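Local coordinates for protein tryptophan decarboxylase 1 (Oryza sativa subsp. japonica, PDB 6KHO) that decarboxylates L-tryptophan to tryptamine and 5-hydroxy-L-tryptophan to serotonin, as a homodimeric pyridoxal-phosphate enzyme of serotonin biosynthesis, at residues A178-L183 with R222-D227; D188-R193 with G260-Y265; E463-T468 with K506-E511. One frame throughout, in Å; residues are numbered along the deposited sequence.

Contact 1. Residues A178-L183 with R222-D227; sequences AMLVTL and RLAGFD
Leu183 and Phe226 make the closest approach here: CD2 of Leu183 sits 3.8 Å from CE1 of Phe226, meeting the ring obliquely. Leu183 has CG anti to its carbonyl carbon (chi1 -81°), which lets CD2 reach the phenyl ring. Phe226 also touches Leu205 and Val207 of strand 205-210, so this end is tightly walled in. One helical turn back the fit is slacker. Leu180 brings a single methyl across, CD1, to 4.0 Å from Ala224 CB and 4.2 Å from Leu223 CB.

All this belongs to the large domain of a fold-type I pyridoxal-phosphate enzyme, where helix 175-194 starts at the cofactor-binding Thr175 and Ser176 and packs on helix 215-223. That second helix ends in a Schellman motif: Gly225, with phi 96°, turns the chain, and Phe226 comes back onto the first helix. The carbonyls of Arg222 and Leu223 accept hydrogen bonds from Arg187 of the second subunit, while Arg187 of the same chain bonds to Ala224 O. Leu180 also packs on Leu180 of the second subunit, so even the slacker end is buried. On the solvent side lies Arg222, its guanidinium turned away from helix 175-194.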
ATOM      1  N   ALA A 178      -2.089   8.877  -4.330  1.00 25.18           N
ATOM      2  CA  ALA A 178      -2.999  10.012  -4.303  1.00 24.47           C
ATOM      3  C   ALA A 178      -2.875  10.840  -5.581  1.00 28.55           C
ATOM      4  O   ALA A 178      -3.882  11.310  -6.132  1.00 26.92           O
ATOM      5  CB  ALA A 178      -2.719  10.864  -3.062  1.00 26.12           C
ATOM      6  N   MET A 179      -1.649  11.010  -6.073  1.00 26.83           N
ATOM      7  CA  MET A 179      -1.462  11.687  -7.346  1.00 27.92           C
ATOM      8  C   MET A 179      -2.064  10.876  -8.478  1.00 26.61           C
ATOM      9  O   MET A 179      -2.722  11.431  -9.365  1.00 26.69           O
ATOM     10  CB  MET A 179       0.025  11.925  -7.601  1.00 25.32           C
ATOM     11  CG  MET A 179       0.598  13.047  -6.780  1.00 32.28           C
ATOM     12  SD  MET A 179       2.398  13.024  -6.819  1.00 36.35           S
ATOM     13  CE  MET A 179       2.755  14.532  -5.917  1.00 35.13           C
ATOM     14  N   LEU A 180      -1.849   9.564  -8.464  1.00 23.76           N
ATOM     15  CA  LEU A 180      -2.290   8.732  -9.583  1.00 26.28           C
ATOM     16  C   LEU A 180      -3.812   8.739  -9.710  1.00 29.46           C
ATOM     17  O   LEU A 180      -4.354   8.864 -10.815  1.00 28.41           O
ATOM     18  CB  LEU A 180      -1.777   7.304  -9.410  1.00 25.89           C
ATOM     19  CG  LEU A 180      -2.297   6.239 -10.386  1.00 28.72           C
ATOM     20  CD1 LEU A 180      -2.027   6.639 -11.847  1.00 26.69           C
ATOM     21  CD2 LEU A 180      -1.657   4.899 -10.105  1.00 29.85           C
ATOM     22  N   VAL A 181      -4.522   8.595  -8.590  1.00 28.49           N
ATOM     23  CA  VAL A 181      -5.970   8.474  -8.716  1.00 27.34           C
ATOM     24  C   VAL A 181      -6.587   9.819  -9.106  1.00 26.15           C
ATOM     25  O   VAL A 181      -7.569   9.857  -9.854  1.00 26.48           O
ATOM     26  CB  VAL A 181      -6.595   7.882  -7.432  1.00 26.70           C
ATOM     27  CG1 VAL A 181      -6.021   6.483  -7.131  1.00 29.33           C
ATOM     28  CG2 VAL A 181      -6.433   8.807  -6.218  1.00 25.18           C
ATOM     29  N   THR A 182      -6.032  10.938  -8.636  1.00 28.27           N
ATOM     30  CA  THR A 182      -6.586  12.222  -9.064  1.00 26.72           C
ATOM     31  C   THR A 182      -6.199  12.547 -10.503  1.00 29.31           C
ATOM     32  O   THR A 182      -6.982  13.181 -11.220  1.00 26.31           O
ATOM     33  CB  THR A 182      -6.157  13.365  -8.136  1.00 24.72           C
ATOM     34  OG1 THR A 182      -4.722  13.450  -8.058  1.00 26.21           O
ATOM     35  CG2 THR A 182      -6.756  13.174  -6.743  1.00 28.14           C
ATOM     36  N   LEU A 183      -5.001  12.140 -10.938  1.00 27.68           N
ATOM     37  CA  LEU A 183      -4.648  12.278 -12.349  1.00 26.06           C
ATOM     38  C   LEU A 183      -5.593  11.476 -13.230  1.00 27.62           C
ATOM     39  O   LEU A 183      -5.957  11.921 -14.326  1.00 27.75           O
ATOM     40  CB  LEU A 183      -3.210  11.824 -12.599  1.00 24.36           C
ATOM     41  CG  LEU A 183      -2.103  12.813 -12.281  1.00 27.49           C
ATOM     42  CD1 LEU A 183      -0.798  12.049 -12.053  1.00 29.03           C
ATOM     43  CD2 LEU A 183      -1.971  13.794 -13.447  1.00 27.76           C
ATOM     44  N   ARG A 222       3.185   9.438 -16.124  1.00 38.09           N
ATOM     45  CA  ARG A 222       3.510   8.393 -17.091  1.00 35.47           C
ATOM     46  C   ARG A 222       2.686   7.133 -16.850  1.00 35.00           C
ATOM     47  O   ARG A 222       2.220   6.498 -17.807  1.00 36.89           O
ATOM     48  CB  ARG A 222       5.013   8.098 -17.051  1.00 39.19           C
ATOM     49  CG  ARG A 222       5.864   9.352 -17.396  1.00 43.98           C
ATOM     50  CD  ARG A 222       7.381   9.090 -17.513  1.00 48.09           C
ATOM     51  NE  ARG A 222       7.856   8.044 -16.607  1.00 55.67           N
ATOM     52  CZ  ARG A 222       8.596   8.248 -15.516  1.00 52.73           C
ATOM     53  NH1 ARG A 222       8.968   9.477 -15.173  1.00 52.96           N
ATOM     54  NH2 ARG A 222       8.966   7.213 -14.764  1.00 50.76           N
ATOM     55  N   LEU A 223       2.482   6.761 -15.580  1.00 33.46           N
ATOM     56  CA  LEU A 223       1.649   5.601 -15.267  1.00 30.94           C
ATOM     57  C   LEU A 223       0.254   5.746 -15.863  1.00 31.87           C
ATOM     58  O   LEU A 223      -0.285   4.806 -16.465  1.00 30.57           O
ATOM     59  CB  LEU A 223       1.549   5.423 -13.751  1.00 31.44           C
ATOM     60  CG  LEU A 223       2.736   4.812 -12.986  1.00 41.46           C
ATOM     61  CD1 LEU A 223       2.423   4.737 -11.495  1.00 39.23           C
ATOM     62  CD2 LEU A 223       3.090   3.429 -13.518  1.00 41.43           C
ATOM     63  N   ALA A 224      -0.366   6.909 -15.659  1.00 30.14           N
ATOM     64  CA  ALA A 224      -1.719   7.170 -16.138  1.00 33.85           C
ATOM     65  C   ALA A 224      -1.795   7.362 -17.652  1.00 35.14           C
ATOM     66  O   ALA A 224      -2.901   7.517 -18.185  1.00 33.69           O
ATOM     67  CB  ALA A 224      -2.290   8.403 -15.431  1.00 31.93           C
ATOM     68  N   GLY A 225      -0.667   7.352 -18.357  1.00 35.63           N
ATOM     69  CA  GLY A 225      -0.679   7.361 -19.808  1.00 34.36           C
ATOM     70  C   GLY A 225      -0.536   8.713 -20.469  1.00 35.19           C
ATOM     71  O   GLY A 225      -0.777   8.815 -21.681  1.00 38.60           O
ATOM     72  N   PHE A 226      -0.160   9.752 -19.729  1.00 33.92           N
ATOM     73  CA  PHE A 226       0.080  11.043 -20.353  1.00 33.73           C
ATOM     74  C   PHE A 226       1.351  10.983 -21.192  1.00 38.74           C
ATOM     75  O   PHE A 226       2.318  10.308 -20.830  1.00 37.75           O
ATOM     76  CB  PHE A 226       0.218  12.136 -19.301  1.00 32.01           C
ATOM     77  CG  PHE A 226      -1.081  12.512 -18.636  1.00 33.68           C
ATOM     78  CD1 PHE A 226      -1.502  11.854 -17.490  1.00 33.96           C
ATOM     79  CD2 PHE A 226      -1.883  13.500 -19.174  1.00 29.94           C
ATOM     80  CE1 PHE A 226      -2.691  12.197 -16.870  1.00 32.24           C
ATOM     81  CE2 PHE A 226      -3.079  13.846 -18.570  1.00 34.66           C
ATOM     82  CZ  PHE A 226      -3.483  13.200 -17.413  1.00 32.40           C
ATOM     83  N   ASP A 227       1.352  11.707 -22.305  1.00 36.58           N
ATOM     84  CA  ASP A 227       2.521  11.718 -23.176  1.00 40.95           C
ATOM     85  C   ASP A 227       3.672  12.457 -22.501  1.00 36.04           C
ATOM     86  O   ASP A 227       3.483  13.582 -22.026  1.00 38.32           O
ATOM     87  CB  ASP A 227       2.194  12.382 -24.507  1.00 44.93           C
ATOM     88  CG  ASP A 227       3.190  12.021 -25.584  1.00 44.70           C
ATOM     89  OD1 ASP A 227       4.357  12.475 -25.504  1.00 43.38           O
ATOM     90  OD2 ASP A 227       2.810  11.251 -26.482  1.00 44.31           O
TER

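Contact 2. Residues D188-R193 with G260-Y265; sequences DAALRR and GLVPTY
Ala190 points its methyl straight at the strand and meets Thr264 across both branches of the fork: CB is 3.6 Å from Thr264 OG1 and 4.0 Å from Thr264 CG2. The hydroxyl lies beside the backbone N of Thr264 (chi1 -67°) and the methyl anti to that N, an orientation that lets both branches face the helix although the CB bond itself runs across the line to it. A second, looser touch comes from Val262, two residues earlier on the strand, whose CG1 is 4.3 Å from Ala190 CB.

Thr264 OG1 makes no polar bond to residues 188-193. It turns back along its own strand and donates to Val262 O at 2.9 Å, coming in from above the carbonyl plane, 44° out of it. The buried hydroxyl thus has a polar partner and its rotation is fixed while its flank rests against a methyl.

The setting is the alpha/beta layering of the large domain: helix 175-194 lies on the mainly parallel seven-stranded sheet, and strand 262-269 is paired there through backbone bonds to Ala206 and Trp294. The small alanine side chain is consistent with the close approach of helix and strand, the alpha carbons of Ala190 and Thr264 being 6.3 Å apart. A glycine in place of Thr264 would probably open a gap under Ala190 CB and leave Val262 O without its side-chain donor. Leu205 of the adjoining strand touches Val262 and Thr264 alike.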
ATOM      1  N   ASP A 188      -9.815  11.349 -17.205  1.00 28.51           N
ATOM      2  CA  ASP A 188     -11.054  10.815 -17.760  1.00 28.65           C
ATOM      3  C   ASP A 188     -12.036  11.939 -18.074  1.00 28.46           C
ATOM      4  O   ASP A 188     -12.728  11.896 -19.100  1.00 29.56           O
ATOM      5  CB  ASP A 188     -11.654   9.782 -16.799  1.00 31.32           C
ATOM      6  CG  ASP A 188     -10.829   8.478 -16.757  1.00 35.48           C
ATOM      7  OD1 ASP A 188      -9.918   8.332 -17.614  1.00 31.19           O
ATOM      8  OD2 ASP A 188     -11.088   7.605 -15.884  1.00 34.70           O
ATOM      9  N   ALA A 189     -12.075  12.971 -17.227  1.00 27.70           N
ATOM     10  CA  ALA A 189     -12.968  14.098 -17.464  1.00 30.46           C
ATOM     11  C   ALA A 189     -12.531  14.895 -18.687  1.00 31.67           C
ATOM     12  O   ALA A 189     -13.373  15.324 -19.488  1.00 31.85           O
ATOM     13  CB  ALA A 189     -13.020  14.991 -16.225  1.00 30.84           C
ATOM     14  N   ALA A 190     -11.220  15.095 -18.854  1.00 26.57           N
ATOM     15  CA  ALA A 190     -10.717  15.853 -19.996  1.00 33.43           C
ATOM     16  C   ALA A 190     -11.000  15.128 -21.308  1.00 33.31           C
ATOM     17  O   ALA A 190     -11.448  15.744 -22.286  1.00 31.60           O
ATOM     18  CB  ALA A 190      -9.215  16.115 -19.831  1.00 29.68           C
ATOM     19  N   LEU A 191     -10.737  13.820 -21.351  1.00 29.08           N
ATOM     20  CA  LEU A 191     -11.038  13.029 -22.542  1.00 33.88           C
ATOM     21  C   LEU A 191     -12.520  13.086 -22.895  1.00 33.86           C
ATOM     22  O   LEU A 191     -12.887  13.200 -24.066  1.00 34.11           O
ATOM     23  CB  LEU A 191     -10.617  11.575 -22.327  1.00 29.97           C
ATOM     24  CG  LEU A 191      -9.115  11.282 -22.252  1.00 34.07           C
ATOM     25  CD1 LEU A 191      -8.878   9.780 -21.951  1.00 32.31           C
ATOM     26  CD2 LEU A 191      -8.417  11.733 -23.538  1.00 33.97           C
ATOM     27  N   ARG A 192     -13.384  12.996 -21.893  1.00 32.24           N
ATOM     28  CA  ARG A 192     -14.816  12.988 -22.156  1.00 34.36           C
ATOM     29  C   ARG A 192     -15.278  14.335 -22.712  1.00 34.55           C
ATOM     30  O   ARG A 192     -15.981  14.393 -23.731  1.00 35.09           O
ATOM     31  CB  ARG A 192     -15.549  12.624 -20.864  1.00 29.50           C
ATOM     32  CG  ARG A 192     -17.049  12.749 -20.899  1.00 32.44           C
ATOM     33  CD  ARG A 192     -17.589  12.597 -19.475  1.00 32.79           C
ATOM     34  NE  ARG A 192     -17.501  11.215 -19.012  1.00 41.53           N
ATOM     35  CZ  ARG A 192     -17.046  10.836 -17.819  1.00 46.84           C
ATOM     36  NH1 ARG A 192     -16.615  11.741 -16.940  1.00 42.66           N
ATOM     37  NH2 ARG A 192     -17.028   9.541 -17.512  1.00 41.26           N
ATOM     38  N   ARG A 193     -14.872  15.436 -22.075  1.00 30.00           N
ATOM     39  CA  ARG A 193     -15.383  16.734 -22.497  1.00 33.66           C
ATOM     40  C   ARG A 193     -14.740  17.228 -23.792  1.00 37.34           C
ATOM     41  O   ARG A 193     -15.379  17.976 -24.541  1.00 36.76           O
ATOM     42  CB  ARG A 193     -15.203  17.764 -21.379  1.00 38.07           C
ATOM     43  CG  ARG A 193     -13.775  18.216 -21.143  1.00 40.74           C
ATOM     44  CD  ARG A 193     -13.687  19.191 -19.958  1.00 43.97           C
ATOM     45  NE  ARG A 193     -14.516  18.788 -18.817  1.00 48.49           N
ATOM     46  CZ  ARG A 193     -14.058  18.531 -17.587  1.00 51.12           C
ATOM     47  NH1 ARG A 193     -12.752  18.623 -17.312  1.00 45.29           N
ATOM     48  NH2 ARG A 193     -14.916  18.181 -16.630  1.00 45.96           N
ATOM     49  N   GLY A 260      -3.781  23.742 -29.489  1.00 41.23           N
ATOM     50  CA  GLY A 260      -4.711  22.642 -29.599  1.00 38.86           C
ATOM     51  C   GLY A 260      -4.575  21.558 -28.550  1.00 41.86           C
ATOM     52  O   GLY A 260      -5.263  20.537 -28.654  1.00 43.76           O
ATOM     53  N   LEU A 261      -3.701  21.727 -27.562  1.00 39.48           N
ATOM     54  CA  LEU A 261      -3.625  20.757 -26.473  1.00 38.24           C
ATOM     55  C   LEU A 261      -4.673  21.076 -25.408  1.00 37.55           C
ATOM     56  O   LEU A 261      -5.204  22.187 -25.346  1.00 35.21           O
ATOM     57  CB  LEU A 261      -2.234  20.758 -25.842  1.00 37.64           C
ATOM     58  CG  LEU A 261      -1.077  20.458 -26.797  1.00 40.50           C
ATOM     59  CD1 LEU A 261       0.257  20.607 -26.081  1.00 37.91           C
ATOM     60  CD2 LEU A 261      -1.237  19.061 -27.383  1.00 40.69           C
ATOM     61  N   VAL A 262      -4.948  20.094 -24.549  1.00 35.96           N
ATOM     62  CA  VAL A 262      -5.938  20.256 -23.484  1.00 33.01           C
ATOM     63  C   VAL A 262      -5.244  20.289 -22.127  1.00 36.77           C
ATOM     64  O   VAL A 262      -4.823  19.230 -21.625  1.00 33.07           O
ATOM     65  CB  VAL A 262      -6.979  19.127 -23.517  1.00 34.69           C
ATOM     66  CG1 VAL A 262      -8.035  19.348 -22.445  1.00 30.18           C
ATOM     67  CG2 VAL A 262      -7.598  18.997 -24.910  1.00 38.27           C
ATOM     68  N   PRO A 263      -5.095  21.461 -21.504  1.00 35.69           N
ATOM     69  CA  PRO A 263      -4.533  21.511 -20.149  1.00 32.98           C
ATOM     70  C   PRO A 263      -5.465  20.807 -19.179  1.00 36.47           C
ATOM     71  O   PRO A 263      -6.655  21.119 -19.100  1.00 31.44           O
ATOM     72  CB  PRO A 263      -4.432  23.012 -19.852  1.00 33.17           C
ATOM     73  CG  PRO A 263      -4.491  23.669 -21.204  1.00 32.70           C
ATOM     74  CD  PRO A 263      -5.377  22.808 -22.033  1.00 34.03           C
ATOM     75  N   THR A 264      -4.906  19.856 -18.437  1.00 31.45           N
ATOM     76  CA  THR A 264      -5.705  18.848 -17.757  1.00 32.71           C
ATOM     77  C   THR A 264      -5.554  18.856 -16.242  1.00 30.48           C
ATOM     78  O   THR A 264      -6.541  18.611 -15.542  1.00 30.13           O
ATOM     79  CB  THR A 264      -5.358  17.456 -18.318  1.00 32.41           C
ATOM     80  OG1 THR A 264      -5.793  17.370 -19.688  1.00 33.20           O
ATOM     81  CG2 THR A 264      -6.009  16.329 -17.507  1.00 32.43           C
ATOM     82  N   TYR A 265      -4.376  19.194 -15.715  1.00 29.39           N
ATOM     83  CA  TYR A 265      -4.060  18.929 -14.314  1.00 29.56           C
ATOM     84  C   TYR A 265      -2.827  19.734 -13.937  1.00 27.51           C
ATOM     85  O   TYR A 265      -1.857  19.778 -14.701  1.00 31.20           O
ATOM     86  CB  TYR A 265      -3.826  17.427 -14.113  1.00 25.31           C
ATOM     87  CG  TYR A 265      -3.559  16.911 -12.699  1.00 25.05           C
ATOM     88  CD1 TYR A 265      -2.374  17.188 -12.030  1.00 26.75           C
ATOM     89  CD2 TYR A 265      -4.478  16.063 -12.080  1.00 25.78           C
ATOM     90  CE1 TYR A 265      -2.135  16.657 -10.743  1.00 28.06           C
ATOM     91  CE2 TYR A 265      -4.249  15.527 -10.808  1.00 26.31           C
ATOM     92  CZ  TYR A 265      -3.084  15.830 -10.146  1.00 28.12           C
ATOM     93  OH  TYR A 265      -2.860  15.256  -8.901  1.00 29.57           O
TER

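Contact 3. Residues E463-T468 with K506-E511; sequences ERLNKT and KKTTTE
This is a helix-helix packing contact in the C-terminal part of the chain, where helices 451-468 and 495-513 lie close to the four-stranded antiparallel sheet of the small domain of this fold-type I enzyme. The short segments run at 123° to each other, with 10.4 Å between their axes, and no other protein chain of the assembly touches them.

Thr508 sits between Arg464 and Leu465 of the facing helix. Its CG2 lies anti to the backbone N (chi1 -54° for OG1) and crosses obliquely over the aliphatic part of Arg464, 3.7 Å from Arg464 CB and 3.9 Å from Arg464 CD. The other branch, OG1, has Leu465 CD2 beside it at 3.8 Å. That hydroxyl is bonded to Leu504 O one turn back in its own helix, so toward Leu465 it offers only packing. Leu465 continues inward onto Leu504 and Ile505, making this the buried flank of the contact.

Arg464 forms the outer edge. Its chain is extended from CG to NE, which carries the guanidinium past Thr508 toward the end of the second segment; NE forms a salt bridge with Glu460 in its own helix. The Glu511 carboxylate is nearby without touching, its OE2 5.1 Å from Arg464 NH1, so any attraction between the two charges is probably modest. The main chain of the same residue comes nearer: Glu511 O lies at the edge of the guanidinium, near its plane, yet its 4.1 Å from Arg464 NH1 is too long for a bond.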
ATOM      1  N   GLU A 463      30.280  13.711   3.256  1.00 47.30           N
ATOM      2  CA  GLU A 463      30.772  12.341   3.338  1.00 50.06           C
ATOM      3  C   GLU A 463      31.579  12.124   4.611  1.00 49.70           C
ATOM      4  O   GLU A 463      31.629  11.001   5.124  1.00 47.26           O
ATOM      5  CB  GLU A 463      31.590  12.005   2.085  1.00 53.26           C
ATOM      6  CG  GLU A 463      30.800  12.210   0.782  1.00 57.15           C
ATOM      7  CD  GLU A 463      31.631  12.025  -0.488  1.00 65.05           C
ATOM      8  OE1 GLU A 463      31.126  11.390  -1.442  1.00 65.45           O
ATOM      9  OE2 GLU A 463      32.777  12.524  -0.544  1.00 66.88           O
ATOM     10  N   ARG A 464      32.171  13.195   5.150  1.00 49.91           N
ATOM     11  CA  ARG A 464      32.916  13.124   6.402  1.00 52.66           C
ATOM     12  C   ARG A 464      31.991  13.061   7.609  1.00 49.36           C
ATOM     13  O   ARG A 464      32.279  12.350   8.574  1.00 50.80           O
ATOM     14  CB  ARG A 464      33.851  14.327   6.517  1.00 52.17           C
ATOM     15  CG  ARG A 464      35.194  14.102   5.853  1.00 55.38           C
ATOM     16  CD  ARG A 464      36.138  15.271   6.061  1.00 60.73           C
ATOM     17  NE  ARG A 464      37.416  15.022   5.402  1.00 65.49           N
ATOM     18  CZ  ARG A 464      38.569  15.568   5.775  1.00 68.63           C
ATOM     19  NH1 ARG A 464      38.613  16.402   6.808  1.00 67.40           N
ATOM     20  NH2 ARG A 464      39.679  15.276   5.113  1.00 67.57           N
ATOM     21  N   LEU A 465      30.892  13.813   7.595  1.00 48.65           N
ATOM     22  CA  LEU A 465      29.939  13.697   8.691  1.00 47.75           C
ATOM     23  C   LEU A 465      29.334  12.297   8.735  1.00 45.52           C
ATOM     24  O   LEU A 465      29.152  11.729   9.817  1.00 46.32           O
ATOM     25  CB  LEU A 465      28.858  14.768   8.561  1.00 46.15           C
ATOM     26  CG  LEU A 465      29.370  16.210   8.647  1.00 47.38           C
ATOM     27  CD1 LEU A 465      28.395  17.182   8.009  1.00 46.91           C
ATOM     28  CD2 LEU A 465      29.656  16.619  10.088  1.00 48.67           C
ATOM     29  N   ASN A 466      29.082  11.698   7.565  1.00 43.69           N
ATOM     30  CA  ASN A 466      28.438  10.385   7.522  1.00 44.17           C
ATOM     31  C   ASN A 466      29.367   9.265   7.994  1.00 46.83           C
ATOM     32  O   ASN A 466      28.907   8.315   8.640  1.00 42.13           O
ATOM     33  CB  ASN A 466      27.923  10.093   6.115  1.00 39.53           C
ATOM     34  CG  ASN A 466      26.762  11.009   5.713  1.00 41.09           C
ATOM     35  OD1 ASN A 466      26.167  11.692   6.554  1.00 41.20           O
ATOM     36  ND2 ASN A 466      26.452  11.033   4.426  1.00 37.54           N
ATOM     37  N   LYS A 467      30.668   9.335   7.672  1.00 48.68           N
ATOM     38  CA  LYS A 467      31.590   8.288   8.125  1.00 46.65           C
ATOM     39  C   LYS A 467      31.736   8.287   9.640  1.00 47.81           C
ATOM     40  O   LYS A 467      32.079   7.252  10.225  1.00 49.65           O
ATOM     41  CB  LYS A 467      32.969   8.459   7.476  1.00 51.39           C
ATOM     42  CG  LYS A 467      33.603   9.809   7.775  1.00 57.17           C
ATOM     43  CD  LYS A 467      35.102   9.877   7.480  1.00 62.66           C
ATOM     44  CE  LYS A 467      35.739  11.059   8.210  1.00 60.74           C
ATOM     45  NZ  LYS A 467      35.486  10.997   9.680  1.00 61.65           N
ATOM     46  N   THR A 468      31.463   9.426  10.275  1.00 47.33           N
ATOM     47  CA  THR A 468      31.512   9.547  11.729  1.00 45.57           C
ATOM     48  C   THR A 468      30.543   8.587  12.424  1.00 46.95           C
ATOM     49  O   THR A 468      30.837   8.068  13.510  1.00 41.51           O
ATOM     50  CB  THR A 468      31.203  10.998  12.096  1.00 46.35           C
ATOM     51  OG1 THR A 468      32.389  11.788  11.931  1.00 53.04           O
ATOM     52  CG2 THR A 468      30.733  11.129  13.492  1.00 49.19           C
ATOM     53  N   LYS A 506      31.022  22.261  12.425  1.00 49.65           N
ATOM     54  CA  LYS A 506      32.080  23.249  12.618  1.00 53.54           C
ATOM     55  C   LYS A 506      33.444  22.577  12.724  1.00 56.45           C
ATOM     56  O   LYS A 506      34.396  22.955  12.030  1.00 56.71           O
ATOM     57  CB  LYS A 506      31.801  24.084  13.869  1.00 50.83           C
ATOM     58  CG  LYS A 506      30.760  25.160  13.664  1.00 55.96           C
ATOM     59  CD  LYS A 506      30.848  26.237  14.726  1.00 54.64           C
ATOM     60  CE  LYS A 506      30.938  25.635  16.112  1.00 56.68           C
ATOM     61  NZ  LYS A 506      30.735  26.669  17.171  1.00 63.80           N
ATOM     62  N   LYS A 507      33.541  21.550  13.571  1.00 50.52           N
ATOM     63  CA  LYS A 507      34.816  20.885  13.808  1.00 55.44           C
ATOM     64  C   LYS A 507      35.338  20.227  12.537  1.00 54.55           C
ATOM     65  O   LYS A 507      36.512  20.379  12.184  1.00 56.40           O
ATOM     66  CB  LYS A 507      34.654  19.860  14.934  1.00 54.47           C
ATOM     67  CG  LYS A 507      35.794  18.890  15.112  1.00 54.33           C
ATOM     68  CD  LYS A 507      35.579  18.061  16.375  1.00 56.93           C
ATOM     69  CE  LYS A 507      36.723  17.091  16.612  1.00 59.79           C
ATOM     70  NZ  LYS A 507      36.928  16.837  18.071  1.00 67.61           N
ATOM     71  N   THR A 508      34.472  19.495  11.833  1.00 52.94           N
ATOM     72  CA  THR A 508      34.884  18.835  10.597  1.00 52.28           C
ATOM     73  C   THR A 508      35.303  19.846   9.534  1.00 55.67           C
ATOM     74  O   THR A 508      36.200  19.568   8.731  1.00 57.43           O
ATOM     75  CB  THR A 508      33.746  17.947  10.082  1.00 50.74           C
ATOM     76  OG1 THR A 508      33.334  17.048  11.119  1.00 48.04           O
ATOM     77  CG2 THR A 508      34.176  17.139   8.858  1.00 48.63           C
ATOM     78  N   THR A 509      34.676  21.023   9.519  1.00 54.34           N
ATOM     79  CA  THR A 509      34.988  22.019   8.500  1.00 54.18           C
ATOM     80  C   THR A 509      36.386  22.594   8.706  1.00 58.10           C
ATOM     81  O   THR A 509      37.172  22.700   7.755  1.00 60.60           O
ATOM     82  CB  THR A 509      33.927  23.123   8.517  1.00 54.56           C
ATOM     83  OG1 THR A 509      32.674  22.588   8.066  1.00 53.67           O
ATOM     84  CG2 THR A 509      34.327  24.280   7.606  1.00 53.80           C
ATOM     85  N   THR A 510      36.713  22.960   9.949  1.00 58.66           N
ATOM     86  CA  THR A 510      38.046  23.471  10.263  1.00 60.25           C
ATOM     87  C   THR A 510      39.132  22.471   9.864  1.00 61.85           C
ATOM     88  O   THR A 510      40.098  22.829   9.179  1.00 65.56           O
ATOM     89  CB  THR A 510      38.141  23.807  11.753  1.00 58.11           C
ATOM     90  OG1 THR A 510      37.856  22.638  12.523  1.00 67.20           O
ATOM     91  CG2 THR A 510      37.143  24.872  12.136  1.00 49.63           C
ATOM     92  N   GLU A 511      38.978  21.204  10.260  1.00 60.33           N
ATOM     93  CA  GLU A 511      39.954  20.183   9.891  1.00 64.00           C
ATOM     94  C   GLU A 511      40.086  20.011   8.380  1.00 65.95           C
ATOM     95  O   GLU A 511      41.105  19.488   7.916  1.00 67.94           O
ATOM     96  CB  GLU A 511      39.589  18.838  10.520  1.00 63.76           C
ATOM     97  CG  GLU A 511      39.396  18.868  12.025  1.00 66.33           C
ATOM     98  CD  GLU A 511      39.176  17.475  12.609  1.00 72.09           C
ATOM     99  OE1 GLU A 511      39.010  17.354  13.844  1.00 71.15           O
ATOM    100  OE2 GLU A 511      39.176  16.499  11.827  1.00 77.37           O
TER

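How the contacts relate
From the N terminus, helix 175-194 comes first and carries the opening segments of contacts 1 and 2. Contact 1 closes at the end of helix 215-223, after strand 205-210; contact 2 closes later at strand 262-269. Their segments alternate, so the two loops cross. They also touch: Thr182 OG1 and Tyr265 OH are 2.7 Å apart, a probable hydrogen bond, and Phe226 packs on Thr264. Together they fasten one helix to its neighbouring helix end and to the large-domain sheet. Contact 3 follows in series, a separate closure between helices 451-468 and 495-513, its centre about 42 Å from that of contact 1, across the chain's centre.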